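Local structure of transcriptional regulator nlh2 (Aquifex aeolicus, 4G3V) at residues L40-S45 with I130-E135; G62-K67 with T103-L108; I90-H95 with L109-A114. The protein is a sigma-54-dependent transcriptional activator whose GAF domain, captured here in an inactive state, probably regulates the activity of the rest of the protein. All blocks are in the same frame, centred on the assembly; numbering follows the deposited sequence.

Contact 1. Residues L40-S45 with I130-E135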
loop_
_atom_site.group_PDB
_atom_site.type_symbol
_atom_site.label_atom_id
_atom_site.label_comp_id
_atom_site.label_asym_id
_atom_site.label_seq_id
_atom_site.Cartn_x
_atom_site.Cartn_y
_atom_site.Cartn_z
ATOM N N LEU A 40 -3.461 -14.107 5.921
ATOM C CA LEU A 40 -4.862 -13.665 5.877
ATOM C C LEU A 40 -5.891 -14.738 5.530
ATOM O O LEU A 40 -7.083 -14.427 5.430
ATOM C CB LEU A 40 -5.021 -12.511 4.879
ATOM C CG LEU A 40 -4.240 -11.243 5.209
ATOM C CD1 LEU A 40 -4.592 -10.151 4.225
ATOM C CD2 LEU A 40 -4.521 -10.789 6.641
ATOM N N GLY A 41 -5.449 -15.976 5.324
ATOM C CA GLY A 41 -6.356 -17.095 5.123
ATOM C C GLY A 41 -7.002 -17.143 3.750
ATOM O O GLY A 41 -8.086 -17.716 3.575
ATOM N N VAL A 42 -6.350 -16.543 2.768
ATOM C CA VAL A 42 -6.883 -16.528 1.411
ATOM C C VAL A 42 -6.487 -17.812 0.710
ATOM O O VAL A 42 -5.341 -17.969 0.298
ATOM C CB VAL A 42 -6.352 -15.329 0.616
ATOM C CG1 VAL A 42 -6.790 -15.414 -0.836
ATOM C CG2 VAL A 42 -6.820 -14.037 1.256
ATOM N N GLU A 43 -7.442 -18.727 0.568
ATOM C CA GLU A 43 -7.132 -20.078 0.114
ATOM C C GLU A 43 -7.089 -20.233 -1.409
ATOM O O GLU A 43 -6.450 -21.146 -1.913
ATOM C CB GLU A 43 -8.120 -21.074 0.744
ATOM C CG GLU A 43 -7.892 -21.275 2.256
ATOM C CD GLU A 43 -9.168 -21.601 3.029
ATOM O OE1 GLU A 43 -9.947 -20.665 3.310
ATOM O OE2 GLU A 43 -9.396 -22.783 3.366
ATOM N N HIS A 44 -7.760 -19.347 -2.138
ATOM C CA HIS A 44 -7.765 -19.392 -3.595
ATOM C C HIS A 44 -7.511 -18.001 -4.160
ATOM O O HIS A 44 -8.179 -17.039 -3.780
ATOM C CB HIS A 44 -9.112 -19.901 -4.118
ATOM C CG HIS A 44 -9.584 -21.165 -3.456
ATOM N ND1 HIS A 44 -9.157 -22.408 -3.847
ATOM C CD2 HIS A 44 -10.447 -21.364 -2.430
ATOM C CE1 HIS A 44 -9.739 -23.335 -3.096
ATOM N NE2 HIS A 44 -10.529 -22.725 -2.232
ATOM N N SER A 45 -6.574 -17.888 -5.088
ATOM C CA SER A 45 -6.222 -16.576 -5.613
ATOM C C SER A 45 -5.435 -16.699 -6.891
ATOM O O SER A 45 -4.856 -17.750 -7.174
ATOM C CB SER A 45 -5.368 -15.801 -4.596
ATOM O OG SER A 45 -4.154 -16.488 -4.339
ATOM N N ILE A 130 -5.421 -8.664 -9.515
ATOM C CA ILE A 130 -5.297 -9.712 -8.505
ATOM C C ILE A 130 -6.697 -10.022 -8.019
ATOM O O ILE A 130 -7.461 -9.112 -7.682
ATOM C CB ILE A 130 -4.371 -9.323 -7.343
ATOM C CG1 ILE A 130 -4.422 -10.384 -6.241
ATOM C CG2 ILE A 130 -4.715 -7.954 -6.783
ATOM C CD1 ILE A 130 -3.384 -10.176 -5.129
ATOM N N THR A 131 -7.032 -11.312 -8.022
ATOM C CA THR A 131 -8.355 -11.787 -7.651
ATOM C C THR A 131 -8.230 -12.816 -6.535
ATOM O O THR A 131 -7.427 -13.759 -6.627
ATOM C CB THR A 131 -9.049 -12.425 -8.846
ATOM O OG1 THR A 131 -9.252 -11.426 -9.858
ATOM C CG2 THR A 131 -10.387 -13.058 -8.449
ATOM N N ILE A 132 -9.024 -12.644 -5.490
ATOM C CA ILE A 132 -8.998 -13.574 -4.368
ATOM C C ILE A 132 -10.404 -14.026 -4.006
ATOM O O ILE A 132 -11.377 -13.317 -4.242
ATOM C CB ILE A 132 -8.310 -12.962 -3.115
ATOM C CG1 ILE A 132 -9.164 -11.880 -2.466
ATOM C CG2 ILE A 132 -6.958 -12.363 -3.473
ATOM C CD1 ILE A 132 -9.983 -12.353 -1.306
ATOM N N PHE A 133 -10.499 -15.217 -3.430
ATOM C CA PHE A 133 -11.756 -15.738 -2.934
ATOM C C PHE A 133 -11.585 -16.031 -1.443
ATOM O O PHE A 133 -10.592 -16.644 -1.031
ATOM C CB PHE A 133 -12.106 -17.026 -3.667
ATOM C CG PHE A 133 -12.448 -16.830 -5.114
ATOM C CD1 PHE A 133 -11.454 -16.758 -6.066
ATOM C CD2 PHE A 133 -13.773 -16.728 -5.519
ATOM C CE1 PHE A 133 -11.762 -16.581 -7.398
ATOM C CE2 PHE A 133 -14.088 -16.548 -6.842
ATOM C CZ PHE A 133 -13.075 -16.477 -7.791
ATOM N N LYS A 134 -12.529 -15.587 -0.630
ATOM C CA LYS A 134 -12.424 -15.789 0.798
ATOM C C LYS A 134 -13.795 -15.699 1.463
ATOM O O LYS A 134 -14.624 -14.890 1.065
ATOM C CB LYS A 134 -11.491 -14.738 1.392
ATOM C CG LYS A 134 -11.358 -14.816 2.909
ATOM C CD LYS A 134 -10.343 -13.795 3.403
ATOM C CE LYS A 134 -10.389 -13.645 4.910
ATOM N NZ LYS A 134 -9.963 -14.894 5.593
ATOM N N GLU A 135 -14.024 -16.534 2.469
ATOM C CA GLU A 135 -15.280 -16.518 3.214
ATOM C C GLU A 135 -15.364 -15.351 4.197
ATOM O O GLU A 135 -14.403 -15.039 4.892
ATOM C CB GLU A 135 -15.448 -17.818 4.006
ATOM C CG GLU A 135 -15.693 -19.056 3.170
ATOM C CD GLU A 135 -16.162 -20.216 4.028
ATOM O OE1 GLU A 135 -15.730 -20.294 5.197
ATOM O OE2 GLU A 135 -16.973 -21.035 3.549
HETATM O O HOH W 1 -10.053 -18.182 1.207
HETATM O O HOH W 2 -11.868 -18.769 3.004
#
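V42 and I132 form the tightly packed part of this contact. CG1 of V42 lies 3.7 Å from I132 CB, and the two side chains cross at about a right angle. The V42 rotation (chi1 174°) sends CG1 to I132 and leaves CG2 for K134 CD. Next to this, F133 N donates to H44 O at 3.0 Å with an N-H...O angle of 161°. S45 and I132 are a non-hydrogen-bonded antiparallel pair, and S45 CA approaches T131 O at 3.2 Å. K134 runs extended to its last torsion, then bends so that NZ donates a hydrogen bond to L40 O (2.9 Å), in the carbonyl plane. Replacing K134 by an alanine is likely to leave L40 O without its lysine donor and remove the methylene packing beside V42 CG2. The E43 side is wetter. One water accepts from E43 N and lies within reach of both G41 O and F133 O. A second water joins E43 OE1 to E135 N. In the antiparallel GAF sheet, the contact brings the loop after helix 25-40, and the strand it leads into, against the last part of strand 125-135. V42 also touches L36 of helix 25-40, and V42 and K134 both meet F145 of helix 139-162.

Contact 2. Residues G62-K67 with T103-L108; sequences GYFLNK and TGIGRL
The Y63 side chain leaves the backbone with CG opposite its own N (chi1 178°), which carries the ring across to T103, I105 and L108. In F64, CG stands opposite the carbonyl carbon instead, beside the backbone N, and the ring meets T103 and I105. Y63 OH donates to T103 O at 2.9 Å, and this oxygen lies at the ring edge, near its plane. I105 sits over one face of the same ring. Its CA is 4.0 Å from the ring centroid and 28° off the normal, a CH-pi contact, and its CB is 3.6 Å from Y63 CD2. L108 adds CD2 at 3.4 Å from Y63 CD1. Y63 OH also receives a weak bond from R107 NH1, with the guanidinium edge turned to the hydroxyl and its plane 61° from the ring plane.

The contact joins two loops of the GAF fold. Residues 62-67 follow strand 54-61 and contain a type II turn from F64 to K67. Residues 103-108 precede strand 113-122 and end in a 3-10 turn. K67 NZ donates to its own segment, to Y63 O at 2.6 Å, and lies over the centre of the Y63 ring.

F64 crosses T103 and I105 at about right angles. Its CE1 is 3.2 Å from T103 OG1, and its CE2 is 3.6 Å from I105 CD1. F64, I105 and L108 all touch H44 of strand 44-51. The F64 ring also meets F46 edge-to-face.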
loop_
_atom_site.group_PDB
_atom_site.type_symbol
_atom_site.label_atom_id
_atom_site.label_comp_id
_atom_site.label_asym_id
_atom_site.label_seq_id
_atom_site.Cartn_x
_atom_site.Cartn_y
_atom_site.Cartn_z
ATOM N N GLY A 62 -4.003 -22.374 -4.612
ATOM C CA GLY A 62 -5.187 -23.167 -4.337
ATOM C C GLY A 62 -5.806 -23.801 -5.573
ATOM O O GLY A 62 -5.131 -24.418 -6.388
ATOM N N TYR A 63 -7.111 -23.622 -5.720
ATOM C CA TYR A 63 -7.873 -24.257 -6.789
ATOM C C TYR A 63 -7.357 -23.880 -8.173
ATOM O O TYR A 63 -7.438 -24.674 -9.106
ATOM C CB TYR A 63 -9.355 -23.882 -6.680
ATOM C CG TYR A 63 -10.190 -24.479 -7.786
ATOM C CD1 TYR A 63 -10.694 -25.771 -7.682
ATOM C CD2 TYR A 63 -10.455 -23.762 -8.944
ATOM C CE1 TYR A 63 -11.451 -26.328 -8.697
ATOM C CE2 TYR A 63 -11.210 -24.308 -9.964
ATOM C CZ TYR A 63 -11.705 -25.593 -9.834
ATOM O OH TYR A 63 -12.457 -26.151 -10.845
ATOM N N PHE A 64 -6.829 -22.669 -8.306
ATOM C CA PHE A 64 -6.359 -22.188 -9.603
ATOM C C PHE A 64 -5.009 -22.763 -10.032
ATOM O O PHE A 64 -4.554 -22.521 -11.154
ATOM C CB PHE A 64 -6.293 -20.672 -9.575
ATOM C CG PHE A 64 -7.631 -20.043 -9.413
ATOM C CD1 PHE A 64 -8.413 -19.773 -10.518
ATOM C CD2 PHE A 64 -8.122 -19.751 -8.157
ATOM C CE1 PHE A 64 -9.656 -19.210 -10.377
ATOM C CE2 PHE A 64 -9.366 -19.181 -8.010
ATOM C CZ PHE A 64 -10.136 -18.911 -9.121
ATOM N N LEU A 65 -4.368 -23.520 -9.154
ATOM C CA LEU A 65 -3.092 -24.115 -9.508
ATOM C C LEU A 65 -3.232 -24.926 -10.796
ATOM O O LEU A 65 -4.192 -25.684 -10.956
ATOM C CB LEU A 65 -2.593 -25.016 -8.390
ATOM C CG LEU A 65 -1.137 -25.457 -8.548
ATOM C CD1 LEU A 65 -0.202 -24.266 -8.386
ATOM C CD2 LEU A 65 -0.816 -26.534 -7.538
ATOM N N ASN A 66 -2.280 -24.750 -11.710
ATOM C CA ASN A 66 -2.236 -25.512 -12.962
ATOM C C ASN A 66 -3.484 -25.339 -13.817
ATOM O O ASN A 66 -3.974 -26.295 -14.419
ATOM C CB ASN A 66 -2.004 -27.004 -12.683
ATOM C CG ASN A 66 -0.640 -27.280 -12.077
ATOM O OD1 ASN A 66 0.357 -26.665 -12.459
ATOM N ND2 ASN A 66 -0.592 -28.197 -11.122
ATOM N N LYS A 67 -3.993 -24.116 -13.870
ATOM C CA LYS A 67 -5.129 -23.801 -14.734
ATOM C C LYS A 67 -4.812 -22.601 -15.628
ATOM O O LYS A 67 -4.361 -21.557 -15.146
ATOM C CB LYS A 67 -6.387 -23.550 -13.896
ATOM C CG LYS A 67 -6.844 -24.787 -13.125
ATOM C CD LYS A 67 -8.232 -24.617 -12.533
ATOM C CE LYS A 67 -8.774 -25.936 -11.991
ATOM N NZ LYS A 67 -7.944 -26.509 -10.894
ATOM N N THR A 103 -13.358 -20.716 -14.254
ATOM C CA THR A 103 -12.554 -21.826 -13.760
ATOM C C THR A 103 -13.388 -22.902 -13.085
ATOM O O THR A 103 -12.844 -23.854 -12.529
ATOM C CB THR A 103 -11.534 -21.323 -12.743
ATOM O OG1 THR A 103 -12.211 -20.562 -11.729
ATOM C CG2 THR A 103 -10.503 -20.453 -13.439
ATOM N N GLY A 104 -14.706 -22.751 -13.117
ATOM C CA GLY A 104 -15.582 -23.722 -12.491
ATOM C C GLY A 104 -15.340 -23.841 -10.995
ATOM O O GLY A 104 -15.833 -24.777 -10.367
ATOM N N ILE A 105 -14.601 -22.888 -10.417
ATOM C CA ILE A 105 -14.354 -22.897 -8.980
ATOM C C ILE A 105 -15.673 -22.799 -8.241
ATOM O O ILE A 105 -15.782 -23.233 -7.098
ATOM C CB ILE A 105 -13.426 -21.752 -8.519
ATOM C CG1 ILE A 105 -13.198 -21.833 -7.007
ATOM C CG2 ILE A 105 -14.013 -20.388 -8.878
ATOM C CD1 ILE A 105 -12.248 -20.770 -6.469
ATOM N N GLY A 106 -16.677 -22.229 -8.901
ATOM C CA GLY A 106 -17.985 -22.057 -8.298
ATOM C C GLY A 106 -18.451 -23.225 -7.447
ATOM O O GLY A 106 -18.851 -23.044 -6.299
ATOM N N ARG A 107 -18.403 -24.431 -8.006
ATOM C CA ARG A 107 -18.943 -25.607 -7.327
ATOM C C ARG A 107 -18.157 -25.957 -6.068
ATOM O O ARG A 107 -18.635 -26.710 -5.223
ATOM C CB ARG A 107 -18.940 -26.803 -8.270
ATOM C CG ARG A 107 -17.558 -27.326 -8.582
ATOM C CD ARG A 107 -17.622 -28.539 -9.500
ATOM N NE ARG A 107 -16.643 -29.545 -9.111
ATOM C CZ ARG A 107 -15.333 -29.401 -9.271
ATOM N NH1 ARG A 107 -14.843 -28.287 -9.811
ATOM N NH2 ARG A 107 -14.510 -30.363 -8.885
ATOM N N LEU A 108 -16.947 -25.416 -5.957
ATOM C CA LEU A 108 -16.096 -25.645 -4.791
ATOM C C LEU A 108 -16.296 -24.578 -3.711
ATOM O O LEU A 108 -15.947 -24.792 -2.549
ATOM C CB LEU A 108 -14.623 -25.681 -5.211
ATOM C CG LEU A 108 -13.630 -25.861 -4.061
ATOM C CD1 LEU A 108 -13.912 -27.160 -3.293
ATOM C CD2 LEU A 108 -12.196 -25.836 -4.577
#

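Contact 3. Residues I90-H95 with L109-A114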
loop_
_atom_site.group_PDB
_atom_site.type_symbol
_atom_site.label_atom_id
_atom_site.label_comp_id
_atom_site.label_asym_id
_atom_site.label_seq_id
_atom_site.Cartn_x
_atom_site.Cartn_y
_atom_site.Cartn_z
ATOM N N ILE A 90 -17.501 -8.696 -4.384
ATOM C CA ILE A 90 -18.754 -9.415 -4.628
ATOM C C ILE A 90 -19.026 -10.441 -3.554
ATOM O O ILE A 90 -18.437 -11.512 -3.569
ATOM C CB ILE A 90 -18.727 -10.197 -5.955
ATOM C CG1 ILE A 90 -18.301 -9.297 -7.111
ATOM C CG2 ILE A 90 -20.093 -10.838 -6.216
ATOM C CD1 ILE A 90 -19.265 -8.187 -7.421
ATOM N N PRO A 91 -19.928 -10.121 -2.621
ATOM C CA PRO A 91 -20.315 -11.061 -1.573
ATOM C C PRO A 91 -21.081 -12.234 -2.176
ATOM O O PRO A 91 -21.741 -12.058 -3.201
ATOM C CB PRO A 91 -21.246 -10.235 -0.673
ATOM C CG PRO A 91 -21.231 -8.855 -1.197
ATOM C CD PRO A 91 -20.750 -8.901 -2.598
ATOM N N ASN A 92 -20.969 -13.413 -1.570
ATOM C CA ASN A 92 -21.760 -14.560 -2.001
ATOM C C ASN A 92 -21.666 -14.752 -3.511
ATOM O O ASN A 92 -22.693 -14.899 -4.201
ATOM C CB ASN A 92 -23.215 -14.350 -1.580
ATOM C CG ASN A 92 -23.332 -13.731 -0.192
ATOM O OD1 ASN A 92 -23.916 -12.654 -0.019
ATOM N ND2 ASN A 92 -22.754 -14.400 0.806
ATOM N N VAL A 93 -20.429 -14.757 -4.012
ATOM C CA VAL A 93 -20.171 -14.670 -5.447
ATOM C C VAL A 93 -20.738 -15.881 -6.172
ATOM O O VAL A 93 -21.092 -15.806 -7.346
ATOM C CB VAL A 93 -18.651 -14.530 -5.738
ATOM C CG1 VAL A 93 -17.878 -15.736 -5.225
ATOM C CG2 VAL A 93 -18.395 -14.320 -7.227
ATOM N N LYS A 94 -20.825 -16.989 -5.447
ATOM C CA LYS A 94 -21.312 -18.249 -5.983
ATOM C C LYS A 94 -22.639 -18.013 -6.708
ATOM O O LYS A 94 -22.904 -18.622 -7.751
ATOM C CB LYS A 94 -21.476 -19.241 -4.826
ATOM C CG LYS A 94 -21.742 -20.690 -5.210
ATOM C CD LYS A 94 -21.754 -21.559 -3.955
ATOM C CE LYS A 94 -22.292 -22.959 -4.220
ATOM N NZ LYS A 94 -21.436 -23.720 -5.158
ATOM N N HIS A 95 -23.450 -17.101 -6.174
ATOM C CA HIS A 95 -24.814 -16.891 -6.671
ATOM C C HIS A 95 -24.999 -15.568 -7.398
ATOM O O HIS A 95 -26.133 -15.119 -7.608
ATOM C CB HIS A 95 -25.808 -16.970 -5.512
ATOM C CG HIS A 95 -25.840 -18.311 -4.840
ATOM N ND1 HIS A 95 -25.204 -18.559 -3.641
ATOM C CD2 HIS A 95 -26.411 -19.479 -5.214
ATOM C CE1 HIS A 95 -25.394 -19.823 -3.301
ATOM N NE2 HIS A 95 -26.120 -20.404 -4.238
ATOM N N LEU A 109 -16.848 -23.432 -4.102
ATOM C CA LEU A 109 -17.132 -22.351 -3.162
ATOM C C LEU A 109 -18.384 -22.638 -2.340
ATOM O O LEU A 109 -19.289 -23.338 -2.801
ATOM C CB LEU A 109 -17.346 -21.041 -3.919
ATOM C CG LEU A 109 -16.210 -20.550 -4.811
ATOM C CD1 LEU A 109 -16.563 -19.200 -5.431
ATOM C CD2 LEU A 109 -14.924 -20.458 -4.011
ATOM N N THR A 110 -18.423 -22.102 -1.121
ATOM C CA THR A 110 -19.642 -22.067 -0.315
ATOM C C THR A 110 -20.373 -20.766 -0.594
ATOM O O THR A 110 -19.886 -19.926 -1.345
ATOM C CB THR A 110 -19.340 -22.095 1.190
ATOM O OG1 THR A 110 -18.855 -20.811 1.603
ATOM C CG2 THR A 110 -18.309 -23.171 1.522
ATOM N N GLU A 111 -21.531 -20.585 0.028
ATOM C CA GLU A 111 -22.297 -19.363 -0.163
ATOM C C GLU A 111 -21.657 -18.177 0.562
ATOM O O GLU A 111 -21.998 -17.022 0.299
ATOM C CB GLU A 111 -23.737 -19.553 0.316
ATOM C CG GLU A 111 -24.629 -18.348 0.045
ATOM C CD GLU A 111 -26.089 -18.628 0.324
ATOM O OE1 GLU A 111 -26.514 -19.798 0.178
ATOM O OE2 GLU A 111 -26.812 -17.674 0.692
ATOM N N LYS A 112 -20.718 -18.456 1.462
ATOM C CA LYS A 112 -20.071 -17.394 2.229
ATOM C C LYS A 112 -18.872 -16.792 1.496
ATOM O O LYS A 112 -18.400 -15.710 1.855
ATOM C CB LYS A 112 -19.646 -17.915 3.602
ATOM C CG LYS A 112 -20.805 -18.504 4.394
ATOM C CD LYS A 112 -20.687 -18.200 5.880
ATOM C CE LYS A 112 -19.529 -18.945 6.523
ATOM N NZ LYS A 112 -19.614 -18.902 8.020
ATOM N N HIS A 113 -18.382 -17.476 0.465
ATOM C CA HIS A 113 -17.224 -16.965 -0.273
ATOM C C HIS A 113 -17.544 -15.670 -0.993
ATOM O O HIS A 113 -18.562 -15.565 -1.680
ATOM C CB HIS A 113 -16.723 -17.978 -1.303
ATOM C CG HIS A 113 -15.782 -18.993 -0.739
ATOM N ND1 HIS A 113 -16.205 -20.231 -0.306
ATOM C CD2 HIS A 113 -14.449 -18.952 -0.519
ATOM C CE1 HIS A 113 -15.169 -20.911 0.152
ATOM N NE2 HIS A 113 -14.089 -20.156 0.033
ATOM N N ALA A 114 -16.664 -14.687 -0.835
ATOM C CA ALA A 114 -16.708 -13.481 -1.648
ATOM C C ALA A 114 -15.556 -13.491 -2.645
ATOM O O ALA A 114 -14.547 -14.177 -2.454
ATOM C CB ALA A 114 -16.631 -12.250 -0.781
HETATM O O HOH W 3 -19.531 -13.291 0.915
#
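N92 and V93 bind the turn that leads into strand 113-122 of the GAF sheet. That turn is a type I beta turn from T110 to H113. It includes an ST turn, in which T110 OG1 accepts from K112 N. T110 OG1 also hydrogen-bonds E135 OE2 of strand 125-135. Two firm direct hydrogen bonds hold the segments together. N92 ND2 donates to E111 O at 2.8 Å, with an N-H...O angle of 162° and the acceptor close to the amide plane. V93 N donates to H113 O at 3.1 Å. A third, weak bond runs from K94 NZ to L109 O. The K94 chain is extended up to a final bend, and the stronger partner of NZ is G106 O. A water adds a bridge, accepting from N92 N and donating to K112 O. One apolar pair stands out: V93 CG1 meets L109 CD1 at 3.7 Å. V93 also touches I77 of helix 76-84. A114 CB makes a separate contact with a backbone oxygen, I90 O. At the outer side, H95 and E111 cross at about a right angle, with ring and carboxylate planes 77° apart. E111 CB lies at the ring edge, and E111 CG is 3.7 Å from both ND1 and CE1 of H95.

Contact 1 is the buried one, its centre about 7 Å from the centre of the chain. Contacts 2 and 3 are partly buried, their centres about 14 and 15 Å from that point. Contact 1 sets a loop and strand end against a strand, with valine-isoleucine packing and a lysine-carbonyl bond. Contact 2 joins two loops by a tyrosine ring and hydroxyl, and contact 3 relies mainly on backbone acceptors. Contacts 1 and 3 reach neighbouring strands of one sheet, where K134 O probably bonds A114 N. Contact 2 meets contact 1 through H44 ND1 and Y63 N, and through packing of F133 on F64. Along the chain, contacts 2 and 3 alternate, both nested within the loop closed by contact 1.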